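Ricin B lectin (Clostridium thermocellum, PDB 3VSF) is an exo-beta-1,3-galactanase that probably hydrolyses glycosidic bonds of beta-1,3-galactan, its family 43 glycosidase part being joined to a ricin-type beta-trefoil that binds galactose. Local coordinates at residues 40-45 against 344-349; 54-59 against 87-92; 300-305 against 351-356; 360-365 against 399-404. All coordinates share one frame; numbering follows the deposited sequence.

Interaction 1: 40-45 against 344-349; sequences GVIVNG and VKIDAS
Ile42 and Val344 form a hydrogen-bonded antiparallel pair, with Ile42 N to Val344 O at 2.7 Å and Val344 N to Ile42 O at 2.9 Å. A third backbone bond, Ile346 N to Gly40 O at 2.9 Å, extends the pairing beyond Val41 and Lys345, whose side chains turn to the other face. Along Ile42, CB lies 3.9 Å from Val344 O and CG1 passes the same oxygen at 4.1 Å. CG1 sits beside the backbone N (chi1 -52°), and the extended chain beyond it carries CD1 to Ile346 CD1, 3.5 Å away, where the two isoleucines end in methyl contact. On the reverse face the side chains of Val41 and Lys345 cross at about a right angle, Val41 CG2 lying 4.2 Å from Lys345 CG. Asn44 brings ND2 to 3.8 Å from Val344 CG2, but its amide is held chiefly by Trp325, whose backbone N bonds OD1, and ND2 bonds Tyr341 O weakly. Trp325 also packs on Ile42, so the apolar face of the pair rests against strand 322-330. Strand 41-43 is thereby an edge of a small three-stranded antiparallel sheet, with 343-347 at its centre, in which the N-terminal strand meets one that follows the last propeller blade.

Interaction 2: 54-59 against 87-92; sequences NVIHAH and SCYRSK
His57 and Tyr89 are brought together by two different first torsions: the imidazole of His57 is placed between its own backbone N and carbonyl carbon (chi1 46°), whereas CG of Tyr89 lies beside its backbone N (chi1 -63°) and the phenol reaches from the strand toward the loop. The rings meet as a T-shaped (edge-to-face) pair, centroids 5.9 Å apart and planes at 86°, with the edge of Tyr89 directed at the face of His57 and the hydroxyl over that face. The hydroxyl also accepts a nearly straight hydrogen bond from the backbone, His57 N to Tyr89 OH at 3.2 Å, which ties the end of the phenol to the loop. Ile56 comes from another side: its CG2 stands over a face of the Tyr89 ring, 3.6 Å from the centroid, in a CH-pi contact. Ala58 CB adds a looser apolar contact with Tyr89 CE1 at 4.3 Å. Ser87 OG is hydrogen-bonded to Glu102 of strand 98-105. The hydroxyl of Tyr323 bonds both Ile56 O and Ala58 N, so the loop is gripped from strand 322-330 as well. Tyr89 belongs to the third strand of a four-stranded antiparallel sheet, and the loop leads into the first; such sheets are the blades of the five-bladed beta-propeller of family 43 glycosidases.

Interaction 3: 300-305 against 351-356; sequences GTSYLY and GIISEY
Ser302 and Ile353 point their side chains at each other across two strands that are not sheet partners: strands 301-305 and 352-355 run at 61°, their axes 6.4 Å apart at the closest. No backbone hydrogen bond joins the two; side chains meet each other and the backbone of Gly351. Ser302 contributes two parts. Its OG, set beside the backbone N, donates to Gly351 O at 2.8 Å, approaching from 39° out of the carbonyl plane, so not directed at a lone pair. Its CB packs against Ile353 CG1 at 3.7 Å. From there the extended chain of Ile353 (chi2 178°) carries CD1 onward along strand 301-305, past Ser302 O, to lie 3.7 Å from Leu304 CB. Ile353 thus bridges the alternate residues Ser302 and Leu304, while Thr301 and Tyr303 turn their CB atoms away. The carbonyl that receives the serine bond belongs to Gly351, which has a positive phi and, with Ile352, faces Asp347 in a G1 beta bulge. Ile353 rests also on Val344 and Ile346 of the adjoining strand 343-347 and on Pro327 of strand 322-330. Strand 301-309 is itself flanked by 288-296 and 322-330 in a four-stranded antiparallel sheet, a propeller blade, and the little sheet that ends in 352-355 leans obliquely against it.

Interaction 4: 360-365 against 399-404; sequences TTRYKL and QWYLVD
Tyr363 and Trp400 make a single antiparallel bridge. Trp400 N donates to Tyr363 O at 2.9 Å, and the return bond, Tyr363 N to Trp400 O at 3.0 Å, is weak. Next to it Arg362 NE gives Gln399 OE1 a weak, bent bond of 3.0 Å (129°), the oxygen lying at the edge of the guanidinium with the amide plane steeply turned; the amide NE2 is bonded to Ser395 O. The hydroxyl of Tyr401 stands over a guanidinium face, 3.5 Å from Arg362 NH1, the two side chains running side by side. Thr360 lies along the same tyrosine, with CG2 3.8 Å from Tyr401 CE1. On the other side of the bridge, Leu402 CD1 meets Tyr363 CE2 at 3.7 Å, a CH-pi contact off the centre of the ring. Leu496 of strand 494-498 packs on both Tyr363 and Leu402, and Trp400 NE1 bonds Leu374 O; the Trp400 side chain lies about 9 Å from that of Asp422, which binds beta-D-galactose in another structure of this protein. Strands 363-367 and 400-404 are the outermost of a six-stranded antiparallel sheet, and their bridge brings those edges together, as in the barrel of a beta-trefoil.

How the interactions relate
From the N terminus, residues 40-45 pair with 344-349 only after almost 300 residues, so interaction 1 closes a loop spanning the propeller. Interaction 2 is nested inside it, fixing 54-59 on the first blade; the two touch where Ala348 CB meets Lys92 O. Interaction 3 crosses interaction 1, its segments alternating with those of the first: 300-305 lies within the large loop and 351-356 beyond it. Strands 343-347 and 352-355, one from each contact, are sheet neighbours, with Lys345 N probably bonding Ser354 O and Asp347 N probably bonding Ile352 O. Segment 351-356 then leads toward the beta-trefoil, where interaction 4 follows in series and closes a short loop.

Interaction 1: 40-45 against 344-349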
loop_
_atom_site.group_PDB
_atom_site.type_symbol
_atom_site.label_atom_id
_atom_site.label_comp_id
_atom_site.label_asym_id
_atom_site.label_seq_id
_atom_site.Cartn_x
_atom_site.Cartn_y
_atom_site.Cartn_z
ATOM N N GLY A 40 -9.814 -13.015 10.265
ATOM C CA GLY A 40 -9.782 -11.766 9.526
ATOM C C GLY A 40 -8.523 -11.632 8.691
ATOM O O GLY A 40 -7.711 -10.734 8.916
ATOM N N VAL A 41 -8.365 -12.529 7.722
ATOM C CA VAL A 41 -7.168 -12.556 6.891
ATOM C C VAL A 41 -7.489 -12.312 5.418
ATOM O O VAL A 41 -8.432 -12.884 4.873
ATOM C CB VAL A 41 -6.418 -13.895 7.035
ATOM C CG1 VAL A 41 -5.232 -13.948 6.084
ATOM C CG2 VAL A 41 -5.967 -14.093 8.475
ATOM N N ILE A 42 -6.691 -11.457 4.783
ATOM C CA ILE A 42 -6.879 -11.115 3.380
ATOM C C ILE A 42 -5.744 -11.669 2.526
ATOM O O ILE A 42 -4.587 -11.665 2.943
ATOM C CB ILE A 42 -6.936 -9.590 3.182
ATOM C CG1 ILE A 42 -7.958 -8.964 4.132
ATOM C CG2 ILE A 42 -7.264 -9.254 1.740
ATOM C CD1 ILE A 42 -8.042 -7.459 4.024
ATOM N N VAL A 43 -6.080 -12.140 1.330
ATOM C CA VAL A 43 -5.080 -12.662 0.406
ATOM C C VAL A 43 -4.880 -11.711 -0.770
ATOM O O VAL A 43 -5.750 -11.585 -1.628
ATOM C CB VAL A 43 -5.480 -14.047 -0.133
ATOM C CG1 VAL A 43 -4.383 -14.604 -1.028
ATOM C CG2 VAL A 43 -5.770 -14.997 1.017
ATOM N N ASN A 44 -3.732 -11.043 -0.802
ATOM C CA ASN A 44 -3.429 -10.093 -1.867
ATOM C C ASN A 44 -3.236 -10.768 -3.219
ATOM O O ASN A 44 -3.016 -11.977 -3.296
ATOM C CB ASN A 44 -2.197 -9.259 -1.514
ATOM C CG ASN A 44 -2.441 -8.328 -0.342
ATOM O OD1 ASN A 44 -3.542 -7.806 -0.169
ATOM N ND2 ASN A 44 -1.413 -8.116 0.469
ATOM N N GLY A 45 -3.322 -9.978 -4.285
ATOM C CA GLY A 45 -3.186 -10.497 -5.634
ATOM C C GLY A 45 -4.401 -11.297 -6.060
ATOM O O GLY A 45 -4.330 -12.109 -6.984
ATOM N N VAL A 344 -2.502 -10.777 4.768
ATOM C CA VAL A 344 -2.556 -9.747 5.798
ATOM C C VAL A 344 -3.676 -10.005 6.800
ATOM O O VAL A 344 -4.800 -10.322 6.418
ATOM C CB VAL A 344 -2.752 -8.347 5.178
ATOM C CG1 VAL A 344 -2.920 -7.298 6.268
ATOM C CG2 VAL A 344 -1.584 -8.001 4.270
ATOM N N LYS A 345 -3.363 -9.868 8.085
ATOM C CA LYS A 345 -4.367 -10.016 9.132
ATOM C C LYS A 345 -4.822 -8.647 9.625
ATOM O O LYS A 345 -4.000 -7.769 9.890
ATOM C CB LYS A 345 -3.821 -10.838 10.299
ATOM C CG LYS A 345 -4.878 -11.218 11.325
ATOM C CD LYS A 345 -4.462 -10.824 12.733
ATOM C CE LYS A 345 -5.544 -11.176 13.742
ATOM N NZ LYS A 345 -5.178 -10.756 15.123
ATOM N N ILE A 346 -6.133 -8.470 9.745
ATOM C CA ILE A 346 -6.694 -7.193 10.169
ATOM C C ILE A 346 -7.688 -7.355 11.316
ATOM O O ILE A 346 -8.583 -8.198 11.261
ATOM C CB ILE A 346 -7.397 -6.472 9.002
ATOM C CG1 ILE A 346 -6.417 -6.229 7.854
ATOM C CG2 ILE A 346 -8.002 -5.159 9.473
ATOM C CD1 ILE A 346 -7.012 -5.453 6.699
ATOM N N ASP A 347 -7.520 -6.541 12.353
ATOM C CA ASP A 347 -8.468 -6.499 13.459
ATOM C C ASP A 347 -8.933 -5.062 13.661
ATOM O O ASP A 347 -8.380 -4.329 14.480
ATOM C CB ASP A 347 -7.832 -7.040 14.742
ATOM C CG ASP A 347 -8.859 -7.344 15.820
ATOM O OD1 ASP A 347 -9.938 -7.878 15.484
ATOM O OD2 ASP A 347 -8.589 -7.047 17.003
ATOM N N ALA A 348 -9.950 -4.666 12.900
ATOM C CA ALA A 348 -10.436 -3.290 12.903
ATOM C C ALA A 348 -10.796 -2.797 14.302
ATOM O O ALA A 348 -10.638 -1.616 14.613
ATOM C CB ALA A 348 -11.628 -3.148 11.966
ATOM N N SER A 349 -11.280 -3.708 15.141
ATOM C CA SER A 349 -11.670 -3.365 16.503
ATOM C C SER A 349 -10.494 -2.813 17.307
ATOM O O SER A 349 -10.608 -1.772 17.953
ATOM C CB SER A 349 -12.267 -4.584 17.209
ATOM O OG SER A 349 -11.354 -5.667 17.218
#

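Interaction 2: 54-59 against 87-92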
loop_
_atom_site.group_PDB
_atom_site.type_symbol
_atom_site.label_atom_id
_atom_site.label_comp_id
_atom_site.label_asym_id
_atom_site.label_seq_id
_atom_site.Cartn_x
_atom_site.Cartn_y
_atom_site.Cartn_z
ATOM N N ASN A 54 -19.864 -13.276 -4.138
ATOM C CA ASN A 54 -19.566 -12.704 -5.447
ATOM C C ASN A 54 -18.334 -11.804 -5.433
ATOM O O ASN A 54 -18.022 -11.173 -4.423
ATOM C CB ASN A 54 -20.774 -11.934 -5.985
ATOM C CG ASN A 54 -21.866 -12.850 -6.502
ATOM O OD1 ASN A 54 -22.085 -12.954 -7.709
ATOM N ND2 ASN A 54 -22.553 -13.527 -5.589
ATOM N N VAL A 55 -17.640 -11.752 -6.565
ATOM C CA VAL A 55 -16.432 -10.948 -6.695
ATOM C C VAL A 55 -16.715 -9.456 -6.527
ATOM O O VAL A 55 -17.544 -8.886 -7.235
ATOM C CB VAL A 55 -15.739 -11.191 -8.051
ATOM C CG1 VAL A 55 -16.760 -11.183 -9.182
ATOM C CG2 VAL A 55 -14.654 -10.155 -8.288
ATOM N N ILE A 56 -16.020 -8.833 -5.581
ATOM C CA ILE A 56 -16.143 -7.396 -5.355
ATOM C C ILE A 56 -15.574 -6.618 -6.539
ATOM O O ILE A 56 -14.460 -6.884 -6.987
ATOM C CB ILE A 56 -15.419 -6.966 -4.062
ATOM C CG1 ILE A 56 -16.052 -7.646 -2.845
ATOM C CG2 ILE A 56 -15.450 -5.453 -3.907
ATOM C CD1 ILE A 56 -15.399 -7.279 -1.528
ATOM N N HIS A 57 -16.346 -5.660 -7.043
ATOM C CA HIS A 57 -15.912 -4.834 -8.167
ATOM C C HIS A 57 -15.883 -3.352 -7.805
ATOM O O HIS A 57 -16.813 -2.608 -8.115
ATOM C CB HIS A 57 -16.803 -5.068 -9.391
ATOM C CG HIS A 57 -18.269 -5.064 -9.087
ATOM N ND1 HIS A 57 -19.089 -3.995 -9.377
ATOM C CD2 HIS A 57 -19.064 -6.002 -8.519
ATOM C CE1 HIS A 57 -20.324 -4.274 -9.002
ATOM N NE2 HIS A 57 -20.336 -5.486 -8.476
ATOM N N ALA A 58 -14.809 -2.930 -7.145
ATOM C CA ALA A 58 -14.643 -1.535 -6.749
ATOM C C ALA A 58 -13.252 -1.028 -7.116
ATOM O O ALA A 58 -12.483 -0.607 -6.252
ATOM C CB ALA A 58 -14.896 -1.372 -5.258
ATOM N N HIS A 59 -12.941 -1.068 -8.407
ATOM C CA HIS A 59 -11.623 -0.692 -8.897
ATOM C C HIS A 59 -11.368 0.806 -8.760
ATOM O O HIS A 59 -12.295 1.613 -8.848
ATOM C CB HIS A 59 -11.464 -1.132 -10.351
ATOM C CG HIS A 59 -11.837 -2.562 -10.590
ATOM N ND1 HIS A 59 -11.866 -3.500 -9.580
ATOM C CD2 HIS A 59 -12.207 -3.213 -11.718
ATOM C CE1 HIS A 59 -12.231 -4.668 -10.077
ATOM N NE2 HIS A 59 -12.444 -4.521 -11.373
ATOM N N SER A 87 -19.992 1.045 -7.393
ATOM C CA SER A 87 -20.438 0.141 -6.341
ATOM C C SER A 87 -20.096 0.652 -4.945
ATOM O O SER A 87 -19.240 1.519 -4.778
ATOM C CB SER A 87 -19.840 -1.251 -6.550
ATOM O OG SER A 87 -20.122 -1.733 -7.851
ATOM N N CYS A 88 -20.778 0.101 -3.947
ATOM C CA CYS A 88 -20.539 0.463 -2.557
ATOM C C CYS A 88 -20.651 -0.758 -1.653
ATOM O O CYS A 88 -21.687 -1.423 -1.618
ATOM C CB CYS A 88 -21.523 1.540 -2.102
ATOM S SG CYS A 88 -21.428 1.928 -0.340
ATOM N N TYR A 89 -19.579 -1.049 -0.925
ATOM C CA TYR A 89 -19.564 -2.184 -0.010
ATOM C C TYR A 89 -19.390 -1.719 1.432
ATOM O O TYR A 89 -18.645 -0.779 1.706
ATOM C CB TYR A 89 -18.460 -3.168 -0.399
ATOM C CG TYR A 89 -18.650 -3.783 -1.768
ATOM C CD1 TYR A 89 -18.225 -3.121 -2.913
ATOM C CD2 TYR A 89 -19.252 -5.025 -1.915
ATOM C CE1 TYR A 89 -18.397 -3.679 -4.166
ATOM C CE2 TYR A 89 -19.425 -5.592 -3.164
ATOM C CZ TYR A 89 -18.996 -4.915 -4.285
ATOM O OH TYR A 89 -19.168 -5.475 -5.530
ATOM N N ARG A 90 -20.081 -2.388 2.348
ATOM C CA ARG A 90 -20.089 -1.993 3.751
ATOM C C ARG A 90 -19.536 -3.103 4.640
ATOM O O ARG A 90 -19.750 -4.285 4.372
ATOM C CB ARG A 90 -21.514 -1.633 4.177
ATOM C CG ARG A 90 -21.670 -1.279 5.645
ATOM C CD ARG A 90 -23.126 -0.996 5.976
ATOM N NE ARG A 90 -23.989 -2.125 5.638
ATOM C CZ ARG A 90 -24.845 -2.694 6.480
ATOM N NH1 ARG A 90 -24.961 -2.239 7.720
ATOM N NH2 ARG A 90 -25.589 -3.718 6.082
ATOM N N SER A 91 -18.826 -2.720 5.698
ATOM C CA SER A 91 -18.244 -3.693 6.616
ATOM C C SER A 91 -17.788 -3.065 7.930
ATOM O O SER A 91 -17.521 -1.866 7.999
ATOM C CB SER A 91 -17.067 -4.413 5.953
ATOM O OG SER A 91 -16.468 -5.337 6.845
ATOM N N LYS A 92 -17.701 -3.890 8.970
ATOM C CA LYS A 92 -17.199 -3.453 10.267
ATOM C C LYS A 92 -15.826 -4.056 10.550
ATOM O O LYS A 92 -15.002 -3.455 11.239
ATOM C CB LYS A 92 -18.167 -3.848 11.383
ATOM C CG LYS A 92 -19.468 -3.068 11.403
ATOM C CD LYS A 92 -20.335 -3.494 12.580
ATOM C CE LYS A 92 -21.561 -2.608 12.719
ATOM N NZ LYS A 92 -22.440 -3.044 13.839
#

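Interaction 3: 300-305 against 351-356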
loop_
_atom_site.group_PDB
_atom_site.type_symbol
_atom_site.label_atom_id
_atom_site.label_comp_id
_atom_site.label_asym_id
_atom_site.label_seq_id
_atom_site.Cartn_x
_atom_site.Cartn_y
_atom_site.Cartn_z
ATOM N N GLY A 300 -4.625 1.312 18.958
ATOM C CA GLY A 300 -4.108 2.533 18.369
ATOM C C GLY A 300 -4.639 2.760 16.968
ATOM O O GLY A 300 -5.783 2.420 16.666
ATOM N N THR A 301 -3.806 3.336 16.108
ATOM C CA THR A 301 -4.205 3.616 14.734
ATOM C C THR A 301 -3.244 2.990 13.726
ATOM O O THR A 301 -2.032 3.189 13.801
ATOM C CB THR A 301 -4.296 5.131 14.470
ATOM O OG1 THR A 301 -5.313 5.703 15.303
ATOM C CG2 THR A 301 -4.633 5.400 13.013
ATOM N N SER A 302 -3.797 2.229 12.786
ATOM C CA SER A 302 -3.009 1.628 11.716
ATOM C C SER A 302 -3.528 2.086 10.357
ATOM O O SER A 302 -4.707 1.928 10.050
ATOM C CB SER A 302 -3.047 0.102 11.805
ATOM O OG SER A 302 -2.502 -0.353 13.030
ATOM N N TYR A 303 -2.641 2.651 9.547
ATOM C CA TYR A 303 -3.022 3.161 8.236
ATOM C C TYR A 303 -3.040 2.061 7.177
ATOM O O TYR A 303 -2.045 1.371 6.968
ATOM C CB TYR A 303 -2.091 4.301 7.817
ATOM C CG TYR A 303 -2.263 5.553 8.648
ATOM C CD1 TYR A 303 -2.896 6.674 8.128
ATOM C CD2 TYR A 303 -1.806 5.609 9.959
ATOM C CE1 TYR A 303 -3.060 7.818 8.886
ATOM C CE2 TYR A 303 -1.966 6.748 10.724
ATOM C CZ TYR A 303 -2.594 7.851 10.183
ATOM O OH TYR A 303 -2.755 8.987 10.941
ATOM N N LEU A 304 -4.182 1.905 6.514
ATOM C CA LEU A 304 -4.347 0.873 5.497
ATOM C C LEU A 304 -4.087 1.406 4.092
ATOM O O LEU A 304 -4.582 2.466 3.715
ATOM C CB LEU A 304 -5.751 0.270 5.568
ATOM C CG LEU A 304 -6.132 -0.685 4.434
ATOM C CD1 LEU A 304 -5.178 -1.868 4.377
ATOM C CD2 LEU A 304 -7.569 -1.160 4.589
ATOM N N TYR A 305 -3.305 0.657 3.323
ATOM C CA TYR A 305 -3.017 1.007 1.939
ATOM C C TYR A 305 -3.865 0.178 0.984
ATOM O O TYR A 305 -3.956 -1.044 1.121
ATOM C CB TYR A 305 -1.532 0.797 1.632
ATOM C CG TYR A 305 -1.223 0.672 0.156
ATOM C CD1 TYR A 305 -0.868 1.783 -0.597
ATOM C CD2 TYR A 305 -1.285 -0.559 -0.484
ATOM C CE1 TYR A 305 -0.585 1.672 -1.946
ATOM C CE2 TYR A 305 -1.006 -0.680 -1.831
ATOM C CZ TYR A 305 -0.656 0.438 -2.558
ATOM O OH TYR A 305 -0.376 0.320 -3.898
ATOM N N GLY A 351 -7.596 -1.943 15.961
ATOM C CA GLY A 351 -6.860 -1.003 15.138
ATOM C C GLY A 351 -5.465 -1.511 14.832
ATOM O O GLY A 351 -4.485 -0.775 14.950
ATOM N N ILE A 352 -5.377 -2.777 14.441
ATOM C CA ILE A 352 -4.092 -3.407 14.160
ATOM C C ILE A 352 -4.065 -4.060 12.784
ATOM O O ILE A 352 -4.936 -4.862 12.448
ATOM C CB ILE A 352 -3.743 -4.471 15.220
ATOM C CG1 ILE A 352 -3.591 -3.825 16.598
ATOM C CG2 ILE A 352 -2.471 -5.210 14.834
ATOM C CD1 ILE A 352 -3.259 -4.808 17.700
ATOM N N ILE A 353 -3.057 -3.712 11.990
ATOM C CA ILE A 353 -2.866 -4.319 10.679
ATOM C C ILE A 353 -1.453 -4.883 10.565
ATOM O O ILE A 353 -0.479 -4.133 10.511
ATOM C CB ILE A 353 -3.103 -3.308 9.542
ATOM C CG1 ILE A 353 -4.432 -2.576 9.742
ATOM C CG2 ILE A 353 -3.071 -4.008 8.191
ATOM C CD1 ILE A 353 -4.712 -1.518 8.695
ATOM N N SER A 354 -1.346 -6.208 10.532
ATOM C CA SER A 354 -0.041 -6.858 10.484
ATOM C C SER A 354 -0.016 -8.036 9.516
ATOM O O SER A 354 -0.990 -8.296 8.808
ATOM C CB SER A 354 0.376 -7.325 11.880
ATOM O OG SER A 354 -0.515 -8.310 12.376
ATOM N N GLU A 355 1.108 -8.744 9.497
ATOM C CA GLU A 355 1.284 -9.890 8.617
ATOM C C GLU A 355 0.608 -11.129 9.191
ATOM O O GLU A 355 0.550 -11.308 10.408
ATOM C CB GLU A 355 2.774 -10.167 8.401
ATOM C CG GLU A 355 3.067 -11.336 7.473
ATOM C CD GLU A 355 4.549 -11.625 7.348
ATOM O OE1 GLU A 355 4.937 -12.359 6.414
ATOM O OE2 GLU A 355 5.329 -11.121 8.185
ATOM N N TYR A 356 0.092 -11.980 8.310
ATOM C CA TYR A 356 -0.483 -13.249 8.732
ATOM C C TYR A 356 0.506 -14.386 8.514
ATOM O O TYR A 356 0.860 -14.704 7.379
ATOM C CB TYR A 356 -1.786 -13.539 7.983
ATOM C CG TYR A 356 -2.291 -14.951 8.182
ATOM C CD1 TYR A 356 -2.843 -15.348 9.395
ATOM C CD2 TYR A 356 -2.215 -15.888 7.160
ATOM C CE1 TYR A 356 -3.305 -16.639 9.582
ATOM C CE2 TYR A 356 -2.673 -17.181 7.338
ATOM C CZ TYR A 356 -3.218 -17.551 8.552
ATOM O OH TYR A 356 -3.675 -18.835 8.734
#

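Interaction 4: 360-365 against 399-404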
loop_
_atom_site.group_PDB
_atom_site.type_symbol
_atom_site.label_atom_id
_atom_site.label_comp_id
_atom_site.label_asym_id
_atom_site.label_seq_id
_atom_site.Cartn_x
_atom_site.Cartn_y
_atom_site.Cartn_z
ATOM N N THR A 360 2.839 -20.556 12.841
ATOM C CA THR A 360 3.299 -19.750 13.971
ATOM C C THR A 360 4.468 -20.389 14.726
ATOM O O THR A 360 4.983 -19.816 15.686
ATOM C CB THR A 360 2.145 -19.470 14.961
ATOM O OG1 THR A 360 0.986 -19.042 14.237
ATOM C CG2 THR A 360 2.538 -18.392 15.963
ATOM N N THR A 361 4.889 -21.573 14.287
ATOM C CA THR A 361 5.992 -22.276 14.935
ATOM C C THR A 361 7.233 -21.391 15.050
ATOM O O THR A 361 7.740 -20.882 14.051
ATOM C CB THR A 361 6.365 -23.571 14.187
ATOM O OG1 THR A 361 5.236 -24.453 14.160
ATOM C CG2 THR A 361 7.525 -24.268 14.878
ATOM N N ARG A 362 7.712 -21.214 16.277
ATOM C CA ARG A 362 8.895 -20.399 16.536
ATOM C C ARG A 362 10.166 -21.241 16.465
ATOM O O ARG A 362 10.154 -22.425 16.803
ATOM C CB ARG A 362 8.783 -19.729 17.906
ATOM C CG ARG A 362 7.697 -18.669 17.998
ATOM C CD ARG A 362 7.307 -18.416 19.446
ATOM N NE ARG A 362 7.043 -17.004 19.715
ATOM C CZ ARG A 362 5.868 -16.411 19.531
ATOM N NH1 ARG A 362 4.836 -17.103 19.066
ATOM N NH2 ARG A 362 5.726 -15.122 19.808
ATOM N N TYR A 363 11.260 -20.628 16.026
ATOM C CA TYR A 363 12.521 -21.347 15.874
ATOM C C TYR A 363 13.723 -20.571 16.402
ATOM O O TYR A 363 13.686 -19.347 16.533
ATOM C CB TYR A 363 12.767 -21.699 14.405
ATOM C CG TYR A 363 11.793 -22.693 13.818
ATOM C CD1 TYR A 363 11.932 -24.054 14.055
ATOM C CD2 TYR A 363 10.745 -22.272 13.010
ATOM C CE1 TYR A 363 11.048 -24.967 13.513
ATOM C CE2 TYR A 363 9.856 -23.178 12.464
ATOM C CZ TYR A 363 10.012 -24.524 12.718
ATOM O OH TYR A 363 9.129 -25.430 12.177
ATOM N N LYS A 364 14.788 -21.306 16.704
ATOM C CA LYS A 364 16.086 -20.722 17.009
ATOM C C LYS A 364 17.111 -21.308 16.049
ATOM O O LYS A 364 17.095 -22.508 15.775
ATOM C CB LYS A 364 16.498 -21.025 18.450
ATOM C CG LYS A 364 15.983 -20.033 19.479
ATOM C CD LYS A 364 16.382 -20.458 20.885
ATOM C CE LYS A 364 16.031 -19.393 21.913
ATOM N NZ LYS A 364 16.839 -18.155 21.729
ATOM N N LEU A 365 17.994 -20.462 15.532
ATOM C CA LEU A 365 19.036 -20.924 14.621
ATOM C C LEU A 365 20.386 -20.976 15.326
ATOM O O LEU A 365 21.013 -19.945 15.566
ATOM C CB LEU A 365 19.103 -20.031 13.381
ATOM C CG LEU A 365 17.896 -20.136 12.446
ATOM C CD1 LEU A 365 18.000 -19.144 11.303
ATOM C CD2 LEU A 365 17.763 -21.555 11.916
ATOM N N GLN A 399 14.047 -15.481 18.178
ATOM C CA GLN A 399 13.000 -16.379 17.703
ATOM C C GLN A 399 12.564 -15.985 16.295
ATOM O O GLN A 399 12.413 -14.801 15.994
ATOM C CB GLN A 399 11.812 -16.365 18.666
ATOM C CG GLN A 399 12.207 -16.588 20.119
ATOM C CD GLN A 399 11.017 -16.629 21.053
ATOM O OE1 GLN A 399 9.933 -17.077 20.679
ATOM N NE2 GLN A 399 11.210 -16.155 22.279
ATOM N N TRP A 400 12.363 -16.978 15.434
ATOM C CA TRP A 400 12.096 -16.713 14.024
ATOM C C TRP A 400 10.980 -17.584 13.449
ATOM O O TRP A 400 10.913 -18.784 13.718
ATOM C CB TRP A 400 13.375 -16.908 13.206
ATOM C CG TRP A 400 14.534 -16.093 13.698
ATOM C CD1 TRP A 400 15.356 -16.388 14.747
ATOM C CD2 TRP A 400 15.002 -14.851 13.159
ATOM N NE1 TRP A 400 16.305 -15.405 14.896
ATOM C CE2 TRP A 400 16.109 -14.450 13.932
ATOM C CE3 TRP A 400 14.593 -14.038 12.097
ATOM C CZ2 TRP A 400 16.811 -13.273 13.679
ATOM C CZ3 TRP A 400 15.291 -12.871 11.847
ATOM C CH2 TRP A 400 16.388 -12.499 12.635
ATOM N N TYR A 401 10.108 -16.969 12.653
ATOM C CA TYR A 401 9.083 -17.702 11.920
ATOM C C TYR A 401 9.645 -18.173 10.587
ATOM O O TYR A 401 10.648 -17.647 10.109
ATOM C CB TYR A 401 7.862 -16.821 11.655
ATOM C CG TYR A 401 7.140 -16.336 12.890
ATOM C CD1 TYR A 401 6.419 -17.214 13.685
ATOM C CD2 TYR A 401 7.160 -14.994 13.243
ATOM C CE1 TYR A 401 5.750 -16.770 14.811
ATOM C CE2 TYR A 401 6.494 -14.541 14.365
ATOM C CZ TYR A 401 5.791 -15.434 15.145
ATOM O OH TYR A 401 5.127 -14.987 16.264
ATOM N N LEU A 402 8.992 -19.159 9.984
ATOM C CA LEU A 402 9.374 -19.623 8.655
ATOM C C LEU A 402 8.167 -19.645 7.718
ATOM O O LEU A 402 7.301 -20.512 7.828
ATOM C CB LEU A 402 10.022 -21.006 8.725
ATOM C CG LEU A 402 11.374 -21.095 9.435
ATOM C CD1 LEU A 402 11.894 -22.525 9.406
ATOM C CD2 LEU A 402 12.382 -20.143 8.808
ATOM N N VAL A 403 8.123 -18.687 6.796
ATOM C CA VAL A 403 6.994 -18.552 5.883
ATOM C C VAL A 403 7.337 -19.025 4.472
ATOM O O VAL A 403 8.118 -18.388 3.768
ATOM C CB VAL A 403 6.508 -17.092 5.810
ATOM C CG1 VAL A 403 5.318 -16.978 4.870
ATOM C CG2 VAL A 403 6.151 -16.582 7.198
ATOM N N ASP A 404 6.743 -20.144 4.067
ATOM C CA ASP A 404 6.962 -20.694 2.733
ATOM C C ASP A 404 6.527 -19.690 1.667
ATOM O O ASP A 404 5.480 -19.055 1.794
ATOM C CB ASP A 404 6.198 -22.012 2.574
ATOM C CG ASP A 404 6.669 -22.821 1.380
ATOM O OD1 ASP A 404 6.950 -24.026 1.556
ATOM O OD2 ASP A 404 6.752 -22.260 0.268
#